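Side-chain contact in putative uncharacterized protein (Streptococcus mutans, PDB 3BGK), which probably dehydrates the S-form of hydrated NAD(P)H in an ADP-dependent reaction that yields AMP, repairing the damaged cofactor: residues A[218-223]-A[251-256]. Numbering follows the deposited sequence.
Sequences ILVAKS and DTLAGM. With PO4 (phosphate ion), chain B.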
loop_
_atom_site.group_PDB
_atom_site.type_symbol
_atom_site.label_atom_id
_atom_site.label_comp_id
_atom_site.label_asym_id
_atom_site.label_seq_id
_atom_site.Cartn_x
_atom_site.Cartn_y
_atom_site.Cartn_z
ATOM N N ILE A 218 -23.763 -27.295 -2.009
ATOM C CA ILE A 218 -22.397 -27.722 -1.755
ATOM C C ILE A 218 -21.982 -27.203 -0.388
ATOM O O ILE A 218 -22.224 -26.045 -0.058
ATOM C CB ILE A 218 -21.419 -27.211 -2.843
ATOM C CG1 ILE A 218 -21.860 -27.695 -4.228
ATOM C CG2 ILE A 218 -19.994 -27.672 -2.557
ATOM C CD1 ILE A 218 -21.449 -26.780 -5.354
ATOM N N LEU A 219 -21.386 -28.078 0.413
ATOM C CA LEU A 219 -20.831 -27.685 1.690
ATOM C C LEU A 219 -19.324 -27.865 1.650
ATOM O O LEU A 219 -18.821 -28.931 1.290
ATOM C CB LEU A 219 -21.439 -28.508 2.824
ATOM C CG LEU A 219 -20.902 -28.307 4.245
ATOM C CD1 LEU A 219 -21.505 -27.070 4.870
ATOM C CD2 LEU A 219 -21.206 -29.526 5.088
ATOM N N VAL A 220 -18.611 -26.806 2.004
ATOM C CA VAL A 220 -17.169 -26.853 2.127
ATOM C C VAL A 220 -16.873 -26.829 3.619
ATOM O O VAL A 220 -16.953 -25.782 4.259
ATOM C CB VAL A 220 -16.486 -25.663 1.402
ATOM C CG1 VAL A 220 -14.976 -25.761 1.508
ATOM C CG2 VAL A 220 -16.907 -25.602 -0.058
ATOM N N ALA A 221 -16.558 -27.994 4.175
ATOM C CA ALA A 221 -16.334 -28.117 5.610
ATOM C C ALA A 221 -14.906 -27.723 5.983
ATOM O O ALA A 221 -14.049 -28.584 6.202
ATOM C CB ALA A 221 -16.667 -29.534 6.092
ATOM N N LYS A 222 -14.659 -26.415 6.046
ATOM C CA LYS A 222 -13.349 -25.903 6.451
ATOM C C LYS A 222 -12.935 -26.428 7.828
ATOM O O LYS A 222 -13.657 -26.279 8.827
ATOM C CB LYS A 222 -13.249 -24.370 6.343
ATOM C CG LYS A 222 -14.519 -23.648 5.916
ATOM C CD LYS A 222 -14.214 -22.363 5.148
ATOM C CE LYS A 222 -14.040 -21.154 6.066
ATOM N NZ LYS A 222 -14.092 -19.880 5.275
ATOM N N SER A 223 -11.764 -27.061 7.850
ATOM C CA SER A 223 -11.322 -27.882 8.962
ATOM C C SER A 223 -9.801 -27.995 8.914
ATOM O O SER A 223 -9.134 -27.206 8.228
ATOM C CB SER A 223 -11.961 -29.274 8.846
ATOM O OG SER A 223 -11.777 -30.046 10.020
ATOM N N ASP A 251 -11.053 -16.669 4.581
ATOM C CA ASP A 251 -11.507 -15.570 3.736
ATOM C C ASP A 251 -10.940 -15.725 2.326
ATOM O O ASP A 251 -11.675 -15.625 1.337
ATOM C CB ASP A 251 -11.119 -14.217 4.340
ATOM C CG ASP A 251 -11.547 -14.079 5.790
ATOM O OD1 ASP A 251 -12.746 -14.270 6.085
ATOM O OD2 ASP A 251 -10.683 -13.770 6.640
ATOM N N THR A 252 -9.641 -15.999 2.249
ATOM C CA THR A 252 -8.959 -16.287 0.990
ATOM C C THR A 252 -9.595 -17.462 0.250
ATOM O O THR A 252 -9.772 -17.403 -0.965
ATOM C CB THR A 252 -7.467 -16.568 1.230
ATOM O OG1 THR A 252 -6.898 -15.477 1.958
ATOM C CG2 THR A 252 -6.720 -16.734 -0.094
ATOM N N LEU A 253 -9.953 -18.517 0.980
ATOM C CA LEU A 253 -10.631 -19.666 0.380
ATOM C C LEU A 253 -11.991 -19.282 -0.201
ATOM O O LEU A 253 -12.322 -19.677 -1.324
ATOM C CB LEU A 253 -10.788 -20.802 1.393
ATOM C CG LEU A 253 -11.454 -22.081 0.866
ATOM C CD1 LEU A 253 -10.775 -22.590 -0.412
ATOM C CD2 LEU A 253 -11.508 -23.174 1.929
ATOM N N ALA A 254 -12.766 -18.515 0.568
ATOM C CA ALA A 254 -14.068 -18.013 0.142
ATOM C C ALA A 254 -13.967 -17.194 -1.150
ATOM O O ALA A 254 -14.791 -17.343 -2.053
ATOM C CB ALA A 254 -14.687 -17.178 1.248
ATOM N N GLY A 255 -12.947 -16.338 -1.224
ATOM C CA GLY A 255 -12.690 -15.528 -2.410
ATOM C C GLY A 255 -12.341 -16.372 -3.621
ATOM O O GLY A 255 -12.839 -16.127 -4.717
HETATM N N MSE A 256 -11.498 -17.378 -3.425
HETATM C CA MSE A 256 -11.122 -18.277 -4.512
HETATM C C MSE A 256 -12.294 -19.079 -5.067
HETATM O O MSE A 256 -12.488 -19.111 -6.285
HETATM C CB MSE A 256 -9.995 -19.206 -4.088
HETATM C CG MSE A 256 -8.673 -18.494 -3.968
HETATM SE SE MSE A 256 -7.236 -19.705 -3.528
HETATM C CE MSE A 256 -7.234 -20.777 -5.164
HETATM P P PO4 B . -10.070 -17.351 8.982
HETATM O O1 PO4 B . -9.064 -16.666 9.882
HETATM O O2 PO4 B . -11.330 -17.582 9.788
HETATM O O3 PO4 B . -10.409 -16.467 7.801
HETATM O O4 PO4 B . -9.519 -18.670 8.474
#
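V220 and K222 meet L253 in a buried strand-to-helix contact of the ribokinase-like alpha/beta sandwich, the fold of the NnrD/CARKD family, where strand 218-221 of the central sheet faces the N-terminal part of helix 249-263. The interface is small, 133 Å² over both sides, and its apolar half rests on one methyl: L253 CD2 lies 4.3 Å from V220 CG1 and equally 4.3 Å from K222 CD. With chi1 at -178°, L253 extends its branched end away from the helix backbone and toward the strand. Beyond these residues, helix 268-287 closes the core, with V276 against V220 and H279 against L253.

A221 is the centre of an inverse gamma turn that closes with a weak hydrogen bond from K222 N to V220 O, 3.0 Å. The lysine then runs over L253 toward the start of the helix. Its NZ forms a salt bridge with D161 and a weak hydrogen bond with G250 O, while the carboxylate of D251 stays farther off, OD1 5.8 Å from NZ. K222 and S223 are predicted to bind AMP, and D251 the hydrated cofactor.

A phosphate ion, probably from the crystallisation liquor, sits at the helix N-terminus, where the amides of G248 and G250 and H186 NE2 also bond to it; the helix dipole probably helps to hold its charge. D251 adds its own amide, N to phosphate O3 at 3.3 Å with an N-H...O angle of 147°.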